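Local coordinates for outer membrane protein OMP121 (PDB 5FQ8) that probably takes up a nutrient across the outer membrane as a TonB-dependent receptor, a beta-barrel closed by an internal plug, at residues R56-M61 with D288-Y293. Sequence-based numbering, arbitrary orientation.
Sequences RTSDVM and DSYDKY. With CA (calcium ion), chain M.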
loop_
_atom_site.group_PDB
_atom_site.type_symbol
_atom_site.label_atom_id
_atom_site.label_comp_id
_atom_site.label_asym_id
_atom_site.label_seq_id
_atom_site.Cartn_x
_atom_site.Cartn_y
_atom_site.Cartn_z
ATOM N N ARG B 56 32.787 23.603 10.141
ATOM C CA ARG B 56 31.459 23.511 10.760
ATOM C C ARG B 56 30.408 23.015 9.785
ATOM O O ARG B 56 29.217 23.295 9.933
ATOM C CB ARG B 56 31.009 24.843 11.374
ATOM C CG ARG B 56 31.891 25.366 12.486
ATOM C CD ARG B 56 32.318 24.264 13.430
ATOM N NE ARG B 56 31.243 23.821 14.302
ATOM C CZ ARG B 56 31.355 22.802 15.138
ATOM N NH1 ARG B 56 32.484 22.128 15.201
ATOM N NH2 ARG B 56 30.340 22.449 15.898
ATOM N N THR B 57 30.825 22.287 8.772
ATOM C CA THR B 57 29.858 21.581 7.962
ATOM C C THR B 57 29.249 20.461 8.786
ATOM O O THR B 57 29.894 19.904 9.676
ATOM C CB THR B 57 30.539 21.023 6.733
ATOM O OG1 THR B 57 31.419 19.968 7.133
ATOM C CG2 THR B 57 31.341 22.108 6.067
ATOM N N SER B 58 27.991 20.126 8.487
ATOM C CA SER B 58 27.298 19.048 9.190
ATOM C C SER B 58 27.956 17.704 8.980
ATOM O O SER B 58 27.620 16.746 9.673
ATOM C CB SER B 58 25.864 18.950 8.711
ATOM O OG SER B 58 25.826 18.227 7.505
ATOM N N ASP B 59 28.905 17.636 8.079
ATOM C CA ASP B 59 29.363 16.405 7.479
ATOM C C ASP B 59 30.869 16.307 7.657
ATOM O O ASP B 59 31.574 17.314 7.593
ATOM C CB ASP B 59 28.938 16.418 6.013
ATOM C CG ASP B 59 29.708 15.474 5.193
ATOM O OD1 ASP B 59 29.722 14.281 5.516
ATOM O OD2 ASP B 59 30.309 15.927 4.215
ATOM N N VAL B 60 31.357 15.102 7.919
ATOM C CA VAL B 60 32.781 14.935 8.148
ATOM C C VAL B 60 33.593 15.043 6.870
ATOM O O VAL B 60 34.779 15.366 6.940
ATOM C CB VAL B 60 33.016 13.588 8.855
ATOM C CG1 VAL B 60 34.046 12.758 8.159
ATOM C CG2 VAL B 60 33.463 13.842 10.238
ATOM N N MET B 61 32.974 14.841 5.707
ATOM C CA MET B 61 33.687 14.673 4.451
ATOM C C MET B 61 33.667 15.883 3.541
ATOM O O MET B 61 34.603 16.059 2.772
ATOM C CB MET B 61 33.103 13.498 3.686
ATOM C CG MET B 61 33.425 12.209 4.309
ATOM S SD MET B 61 35.163 12.003 4.185
ATOM C CE MET B 61 35.462 10.799 5.405
ATOM N N ASP B 288 13.021 22.338 2.613
ATOM C CA ASP B 288 14.449 22.049 2.798
ATOM C C ASP B 288 14.704 21.900 4.276
ATOM O O ASP B 288 15.033 22.859 4.957
ATOM C CB ASP B 288 15.366 23.152 2.286
ATOM C CG ASP B 288 14.657 24.202 1.541
ATOM O OD1 ASP B 288 14.473 23.952 0.356
ATOM O OD2 ASP B 288 14.314 25.260 2.110
ATOM N N SER B 289 14.585 20.709 4.792
ATOM C CA SER B 289 14.819 20.569 6.209
ATOM C C SER B 289 15.740 19.402 6.460
ATOM O O SER B 289 15.716 18.404 5.745
ATOM C CB SER B 289 13.525 20.418 6.959
ATOM O OG SER B 289 12.886 21.670 7.029
ATOM N N TYR B 290 16.572 19.564 7.466
ATOM C CA TYR B 290 17.444 18.509 7.926
ATOM C C TYR B 290 17.651 18.786 9.394
ATOM O O TYR B 290 18.063 19.888 9.754
ATOM C CB TYR B 290 18.750 18.518 7.163
ATOM C CG TYR B 290 19.790 17.543 7.606
ATOM C CD1 TYR B 290 19.539 16.200 7.662
ATOM C CD2 TYR B 290 21.055 17.974 7.913
ATOM C CE1 TYR B 290 20.518 15.320 8.035
ATOM C CE2 TYR B 290 22.030 17.106 8.280
ATOM C CZ TYR B 290 21.764 15.787 8.342
ATOM O OH TYR B 290 22.766 14.944 8.720
ATOM N N ASP B 291 17.273 17.830 10.224
ATOM C CA ASP B 291 17.579 17.847 11.636
ATOM C C ASP B 291 18.499 16.675 11.900
ATOM O O ASP B 291 18.160 15.542 11.574
ATOM C CB ASP B 291 16.306 17.743 12.466
ATOM C CG ASP B 291 15.370 18.878 12.214
ATOM O OD1 ASP B 291 15.860 19.998 12.008
ATOM O OD2 ASP B 291 14.140 18.667 12.215
ATOM N N LYS B 292 19.679 16.946 12.429
ATOM C CA LYS B 292 20.593 15.895 12.829
ATOM C C LYS B 292 20.734 15.940 14.341
ATOM O O LYS B 292 20.818 17.022 14.921
ATOM C CB LYS B 292 21.929 16.062 12.132
ATOM C CG LYS B 292 22.923 14.974 12.401
ATOM C CD LYS B 292 24.278 15.336 11.872
ATOM C CE LYS B 292 25.221 14.182 12.001
ATOM N NZ LYS B 292 26.576 14.514 11.549
ATOM N N TYR B 293 20.681 14.772 14.975
ATOM C CA TYR B 293 20.975 14.604 16.396
ATOM C C TYR B 293 21.865 13.384 16.547
ATOM O O TYR B 293 21.563 12.331 15.993
ATOM C CB TYR B 293 19.723 14.399 17.246
ATOM C CG TYR B 293 18.771 15.561 17.402
ATOM C CD1 TYR B 293 17.739 15.751 16.509
ATOM C CD2 TYR B 293 18.862 16.426 18.476
ATOM C CE1 TYR B 293 16.851 16.786 16.650
ATOM C CE2 TYR B 293 17.975 17.466 18.625
ATOM C CZ TYR B 293 16.971 17.641 17.705
ATOM O OH TYR B 293 16.072 18.671 17.825
HETATM CA CA CA M . 13.349 26.769 3.366
#
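Lys292 and Tyr290, on barrel strand 289-303, reach inward to Ser58, in the plug loop that follows helix 49-54. CG of Lys292 stands anti to the backbone N (chi1 -176°), and the chain beyond it is fully extended, carrying the amine from the barrel wall into the plug. Lys292 CB lies 3.8 Å from Tyr290 CZ, the two side chains being neighbours on the same side of the strand. Lys292 CG then passes 3.7 Å above Tyr290 OH, and CD continues past the same hydroxyl. Ile277, on the adjoining strand 268-280, also touches the lysine. CE carries the chain clear of the ring, and NZ donates to the backbone carbonyl Ser58 O at 3.1 Å, almost head-on to the C=O (174°). Two more plug carbonyls, those of Asn131 and Ile133, accept from the same amine, Ile133 being its strongest partner. The side chain of Ser58 adds a looser touch: OG approaches Tyr290 CE2 obliquely at 4.0 Å. Thr57 OG1 donates to Asp59 O at 2.7 Å, bridging over Ser58, a bond consistent with the bend that turns the Ser58 carbonyl toward the lysine. At the start of the barrel segment Asp288 OD2 binds the calcium ion at 2.2 Å, with Asp280 OD1 and the carbonyls of Gly281, Ile283 and Thr285 completing the protein ligands; the metal ties down the turn from which the strand departs. A methionine in place of Lys292 would probably leave three plug carbonyls without their shared donor and weaken the link between loop and wall. The tie thus joins plug to barrel in a buried setting: an amine, probably charged, answered by carbonyl dipoles, with the carboxylate of Asp59 too distant for a salt bridge, though it may favour the positive charge.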